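Local coordinates for spindle assembly abnormal protein 6 homolog (PDB 5AL7) that forms the central scaffold of centrioles, nine homodimers building the cartwheel that ensures ninefold symmetry, and is required for centrosome biogenesis and duplication, at residues V55-E67 with R72-F84. The protein carries 1 engineered substitution. Sequence-based numbering, arbitrary orientation.
Sequences VDFKELLQLRLTE and RRMYITTVDSASF
Q62 reaches across the antiparallel pair to T78 and I76 on the next strand. With CG anti to the backbone N (chi1 -160°) and the chain extended beyond it, its amide crosses to T78, where NE2 gives OG1 a weak hydrogen bond (3.4 Å) and lies beside the I76 methyl CG2. The other amide atom, OE1, accepts a weak hydrogen bond at 3.1 Å from R64 NE, which approaches with Q62 OE1 in the guanidinium plane. A leucine in place of Q62 would probably leave R64 NE and T78 OG1 without this shared amide partner. R64 runs alongside I76, CG against CG1 at 3.8 Å, before its chain bends at chi3 and its guanidinium pairs with E53 and meets Y167. Farther along this face T66 CG2 packs on M74 CE at 3.6 Å. The opposite face carries L61, whose CD2 meets V79 CG1 at 3.6 Å. Between the two faces, L61–V79, L63–T77 and L65–Y75 are antiparallel hydrogen-bonded pairs, each joined by two backbone N–H···O hydrogen bonds, N to O 2.9 Å. Near the turn, E67 and R73 lie side by side with carboxylate and guanidinium planes 77° apart; E67 OE2 and R73 NH1 form a salt bridge at 3.3 Å, whose hydrogen bond is weak, and R46 also forms a salt bridge with OE2. The arrangement is a β hairpin in the SAS-6 N-terminal head domain. Strand 44-55 flanks 60-67 and strand 149-158 flanks 70-80; helix 97-113 covers L61 and V79, while D80 caps helix 81-90.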
loop_
_atom_site.group_PDB
_atom_site.type_symbol
_atom_site.label_atom_id
_atom_site.label_comp_id
_atom_site.label_asym_id
_atom_site.label_seq_id
_atom_site.Cartn_x
_atom_site.Cartn_y
_atom_site.Cartn_z
ATOM N N VAL A 55 6.201 -19.569 -12.009
ATOM C CA VAL A 55 6.496 -20.459 -10.892
ATOM C C VAL A 55 7.696 -21.347 -11.248
ATOM O O VAL A 55 7.809 -21.834 -12.371
ATOM C CB VAL A 55 5.271 -21.336 -10.534
ATOM C CG1 VAL A 55 5.508 -22.059 -9.250
ATOM C CG2 VAL A 55 4.033 -20.479 -10.394
ATOM N N ASP A 56 8.606 -21.541 -10.303
ATOM C CA ASP A 56 9.842 -22.262 -10.598
ATOM C C ASP A 56 9.667 -23.790 -10.714
ATOM O O ASP A 56 10.346 -24.448 -11.514
ATOM C CB ASP A 56 10.907 -21.913 -9.542
ATOM C CG ASP A 56 10.706 -22.634 -8.211
ATOM O OD1 ASP A 56 9.568 -23.017 -7.881
ATOM O OD2 ASP A 56 11.703 -22.795 -7.477
ATOM N N PHE A 57 8.767 -24.347 -9.913
ATOM C CA PHE A 57 8.592 -25.793 -9.843
ATOM C C PHE A 57 7.532 -26.367 -10.792
ATOM O O PHE A 57 7.411 -27.583 -10.921
ATOM C CB PHE A 57 8.285 -26.202 -8.399
ATOM C CG PHE A 57 6.989 -25.670 -7.858
ATOM C CD1 PHE A 57 5.807 -26.343 -8.080
ATOM C CD2 PHE A 57 6.962 -24.520 -7.096
ATOM C CE1 PHE A 57 4.624 -25.873 -7.566
ATOM C CE2 PHE A 57 5.779 -24.050 -6.577
ATOM C CZ PHE A 57 4.610 -24.726 -6.814
ATOM N N LYS A 58 6.729 -25.505 -11.399
ATOM C CA LYS A 58 5.720 -25.951 -12.354
ATOM C C LYS A 58 5.541 -24.957 -13.500
ATOM O O LYS A 58 5.852 -23.779 -13.367
ATOM C CB LYS A 58 4.388 -26.190 -11.643
ATOM C CG LYS A 58 3.753 -24.951 -11.036
ATOM C CD LYS A 58 2.389 -25.303 -10.462
ATOM C CE LYS A 58 1.742 -24.133 -9.736
ATOM N NZ LYS A 58 0.388 -24.488 -9.204
ATOM N N GLU A 59 5.075 -25.442 -14.640
ATOM C CA GLU A 59 4.812 -24.563 -15.776
ATOM C C GLU A 59 3.586 -23.725 -15.487
ATOM O O GLU A 59 2.446 -24.196 -15.598
ATOM C CB GLU A 59 4.622 -25.362 -17.063
ATOM C CG GLU A 59 5.866 -26.114 -17.456
ATOM C CD GLU A 59 5.647 -26.995 -18.642
ATOM O OE1 GLU A 59 4.470 -27.298 -18.941
ATOM O OE2 GLU A 59 6.651 -27.427 -19.239
ATOM N N LEU A 60 3.833 -22.500 -15.047
ATOM C CA LEU A 60 2.756 -21.567 -14.773
ATOM C C LEU A 60 3.227 -20.135 -14.952
ATOM O O LEU A 60 4.135 -19.672 -14.263
ATOM C CB LEU A 60 2.210 -21.777 -13.366
ATOM C CG LEU A 60 1.008 -20.910 -13.001
ATOM C CD1 LEU A 60 -0.177 -21.182 -13.922
ATOM C CD2 LEU A 60 0.630 -21.171 -11.568
ATOM N N LEU A 61 2.583 -19.429 -15.869
ATOM C CA LEU A 61 2.945 -18.049 -16.154
ATOM C C LEU A 61 1.785 -17.102 -15.898
ATOM O O LEU A 61 0.648 -17.369 -16.299
ATOM C CB LEU A 61 3.396 -17.907 -17.602
ATOM C CG LEU A 61 3.568 -16.476 -18.109
ATOM C CD1 LEU A 61 4.833 -15.832 -17.557
ATOM C CD2 LEU A 61 3.555 -16.462 -19.611
ATOM N N GLN A 62 2.066 -15.991 -15.231
ATOM C CA GLN A 62 1.035 -14.978 -15.088
ATOM C C GLN A 62 1.546 -13.597 -15.463
ATOM O O GLN A 62 2.657 -13.190 -15.067
ATOM C CB GLN A 62 0.471 -14.944 -13.672
ATOM C CG GLN A 62 -0.893 -14.282 -13.623
ATOM C CD GLN A 62 -1.337 -13.967 -12.227
ATOM O OE1 GLN A 62 -0.743 -13.121 -11.560
ATOM N NE2 GLN A 62 -2.394 -14.625 -11.774
ATOM N N LEU A 63 0.738 -12.910 -16.267
ATOM C CA LEU A 63 0.976 -11.521 -16.651
ATOM C C LEU A 63 -0.129 -10.650 -16.080
ATOM O O LEU A 63 -1.312 -10.870 -16.355
ATOM C CB LEU A 63 1.025 -11.346 -18.171
ATOM C CG LEU A 63 2.041 -12.124 -18.999
ATOM C CD1 LEU A 63 1.757 -11.953 -20.484
ATOM C CD2 LEU A 63 3.428 -11.647 -18.678
ATOM N N ARG A 64 0.250 -9.687 -15.256
ATOM C CA ARG A 64 -0.718 -8.761 -14.691
ATOM C C ARG A 64 -0.545 -7.375 -15.263
ATOM O O ARG A 64 0.565 -6.841 -15.335
ATOM C CB ARG A 64 -0.613 -8.724 -13.165
ATOM C CG ARG A 64 -1.280 -9.913 -12.501
ATOM C CD ARG A 64 -1.142 -9.861 -11.004
ATOM N NE ARG A 64 0.182 -10.314 -10.598
ATOM C CZ ARG A 64 1.100 -9.514 -10.079
ATOM N NH1 ARG A 64 0.815 -8.228 -9.861
ATOM N NH2 ARG A 64 2.287 -10.006 -9.753
ATOM N N LEU A 65 -1.665 -6.795 -15.668
ATOM C CA LEU A 65 -1.680 -5.457 -16.233
ATOM C C LEU A 65 -2.571 -4.547 -15.393
ATOM O O LEU A 65 -3.754 -4.840 -15.200
ATOM C CB LEU A 65 -2.168 -5.520 -17.674
ATOM C CG LEU A 65 -1.936 -4.347 -18.609
ATOM C CD1 LEU A 65 -0.464 -4.259 -19.001
ATOM C CD2 LEU A 65 -2.819 -4.556 -19.812
ATOM N N THR A 66 -2.009 -3.467 -14.862
ATOM C CA THR A 66 -2.803 -2.555 -14.031
ATOM C C THR A 66 -2.835 -1.149 -14.629
ATOM O O THR A 66 -1.852 -0.703 -15.205
ATOM C CB THR A 66 -2.254 -2.457 -12.590
ATOM O OG1 THR A 66 -0.937 -1.891 -12.611
ATOM C CG2 THR A 66 -2.208 -3.816 -11.931
ATOM N N GLU A 67 -3.965 -0.454 -14.546
ATOM C CA GLU A 67 -3.970 0.935 -14.988
ATOM C C GLU A 67 -3.271 1.789 -13.941
ATOM O O GLU A 67 -3.674 1.798 -12.785
ATOM C CB GLU A 67 -5.381 1.423 -15.230
ATOM C CG GLU A 67 -6.015 0.827 -16.450
ATOM C CD GLU A 67 -7.326 1.482 -16.791
ATOM O OE1 GLU A 67 -7.394 2.742 -16.766
ATOM O OE2 GLU A 67 -8.281 0.732 -17.098
ATOM N N ARG A 72 -6.601 -0.751 -9.166
ATOM C CA ARG A 72 -7.743 -1.634 -8.950
ATOM C C ARG A 72 -8.272 -2.159 -10.278
ATOM O O ARG A 72 -8.994 -3.156 -10.324
ATOM C CB ARG A 72 -8.855 -0.900 -8.212
ATOM C CG ARG A 72 -8.501 -0.522 -6.791
ATOM C CD ARG A 72 -9.668 0.149 -6.138
ATOM N NE ARG A 72 -9.940 1.461 -6.709
ATOM C CZ ARG A 72 -11.015 2.174 -6.410
ATOM N NH1 ARG A 72 -11.904 1.679 -5.558
ATOM N NH2 ARG A 72 -11.207 3.370 -6.959
ATOM N N ARG A 73 -7.977 -1.424 -11.351
ATOM C CA ARG A 73 -8.331 -1.837 -12.710
ATOM C C ARG A 73 -7.301 -2.849 -13.223
ATOM O O ARG A 73 -6.311 -2.476 -13.859
ATOM C CB ARG A 73 -8.429 -0.625 -13.647
ATOM C CG ARG A 73 -9.282 0.531 -13.116
ATOM C CD ARG A 73 -10.002 1.247 -14.263
ATOM N NE ARG A 73 -11.404 0.840 -14.384
ATOM C CZ ARG A 73 -12.111 0.868 -15.515
ATOM N NH1 ARG A 73 -11.551 1.259 -16.655
ATOM N NH2 ARG A 73 -13.383 0.478 -15.510
ATOM N N MET A 74 -7.528 -4.120 -12.900
ATOM C CA MET A 74 -6.566 -5.183 -13.162
ATOM C C MET A 74 -7.030 -6.220 -14.173
ATOM O O MET A 74 -8.160 -6.708 -14.117
ATOM C CB MET A 74 -6.208 -5.876 -11.847
ATOM C CG MET A 74 -4.919 -6.665 -11.875
ATOM S SD MET A 74 -4.552 -7.268 -10.229
ATOM C CE MET A 74 -4.014 -5.754 -9.442
ATOM N N TYR A 75 -6.118 -6.580 -15.069
ATOM C CA TYR A 75 -6.372 -7.560 -16.127
ATOM C C TYR A 75 -5.299 -8.616 -16.044
ATOM O O TYR A 75 -4.109 -8.294 -15.981
ATOM C CB TYR A 75 -6.385 -6.897 -17.508
ATOM C CG TYR A 75 -7.286 -5.695 -17.543
ATOM C CD1 TYR A 75 -8.648 -5.828 -17.780
ATOM C CD2 TYR A 75 -6.784 -4.432 -17.291
ATOM C CE1 TYR A 75 -9.487 -4.710 -17.803
ATOM C CE2 TYR A 75 -7.612 -3.316 -17.308
ATOM C CZ TYR A 75 -8.958 -3.460 -17.565
ATOM O OH TYR A 75 -9.769 -2.350 -17.564
ATOM N N ILE A 76 -5.720 -9.870 -15.945
ATOM C CA ILE A 76 -4.783 -10.948 -15.675
ATOM C C ILE A 76 -4.812 -12.001 -16.760
ATOM O O ILE A 76 -5.888 -12.429 -17.178
ATOM C CB ILE A 76 -5.080 -11.619 -14.320
ATOM C CG1 ILE A 76 -4.954 -10.600 -13.191
ATOM C CG2 ILE A 76 -4.155 -12.800 -14.095
ATOM C CD1 ILE A 76 -5.164 -11.180 -11.821
ATOM N N THR A 77 -3.623 -12.408 -17.206
ATOM C CA THR A 77 -3.466 -13.546 -18.109
ATOM C C THR A 77 -2.681 -14.670 -17.448
ATOM O O THR A 77 -1.519 -14.496 -17.062
ATOM C CB THR A 77 -2.753 -13.140 -19.408
ATOM O OG1 THR A 77 -3.642 -12.350 -20.205
ATOM C CG2 THR A 77 -2.382 -14.357 -20.196
ATOM N N THR A 78 -3.308 -15.830 -17.310
ATOM C CA THR A 78 -2.626 -16.961 -16.684
ATOM C C THR A 78 -2.578 -18.168 -17.605
ATOM O O THR A 78 -3.612 -18.731 -17.958
ATOM C CB THR A 78 -3.302 -17.377 -15.361
ATOM O OG1 THR A 78 -3.580 -16.211 -14.571
ATOM C CG2 THR A 78 -2.394 -18.322 -14.584
ATOM N N VAL A 79 -1.374 -18.570 -17.995
ATOM C CA VAL A 79 -1.229 -19.725 -18.874
ATOM C C VAL A 79 -0.393 -20.817 -18.198
ATOM O O VAL A 79 0.727 -20.576 -17.748
ATOM C CB VAL A 79 -0.613 -19.335 -20.260
ATOM C CG1 VAL A 79 0.499 -18.309 -20.113
ATOM C CG2 VAL A 79 -0.139 -20.580 -21.014
ATOM N N ASP A 80 -0.968 -22.013 -18.107
ATOM C CA ASP A 80 -0.279 -23.170 -17.552
ATOM C C ASP A 80 0.043 -24.160 -18.674
ATOM O O ASP A 80 0.014 -23.792 -19.844
ATOM C CB ASP A 80 -1.125 -23.839 -16.471
ATOM C CG ASP A 80 -2.507 -24.212 -16.966
ATOM O OD1 ASP A 80 -2.635 -25.251 -17.647
ATOM O OD2 ASP A 80 -3.473 -23.484 -16.656
ATOM N N SER A 81 0.354 -25.407 -18.322
ATOM C CA SER A 81 0.722 -26.420 -19.318
ATOM C C SER A 81 -0.378 -26.698 -20.334
ATOM O O SER A 81 -0.129 -26.698 -21.548
ATOM C CB SER A 81 1.120 -27.729 -18.636
ATOM O OG SER A 81 2.353 -27.582 -17.956
ATOM N N ALA A 82 -1.583 -26.958 -19.838
ATOM C CA ALA A 82 -2.701 -27.273 -20.711
ATOM C C ALA A 82 -3.020 -26.079 -21.620
ATOM O O ALA A 82 -3.107 -26.216 -22.852
ATOM C CB ALA A 82 -3.914 -27.667 -19.884
ATOM N N SER A 83 -3.139 -24.904 -21.005
ATOM C CA SER A 83 -3.407 -23.674 -21.733
ATOM C C SER A 83 -2.367 -23.480 -22.804
ATOM O O SER A 83 -2.685 -23.107 -23.936
ATOM C CB SER A 83 -3.391 -22.456 -20.800
ATOM O OG SER A 83 -4.348 -22.566 -19.765
ATOM N N PHE A 84 -1.119 -23.753 -22.443
ATOM C CA PHE A 84 -0.027 -23.583 -23.381
ATOM C C PHE A 84 -0.144 -24.542 -24.544
ATOM O O PHE A 84 0.220 -24.209 -25.659
ATOM C CB PHE A 84 1.319 -23.767 -22.709
ATOM C CG PHE A 84 2.459 -23.729 -23.668
ATOM C CD1 PHE A 84 2.768 -22.552 -24.336
ATOM C CD2 PHE A 84 3.212 -24.865 -23.919
ATOM C CE1 PHE A 84 3.820 -22.511 -25.242
ATOM C CE2 PHE A 84 4.262 -24.830 -24.809
ATOM C CZ PHE A 84 4.569 -23.652 -25.476
#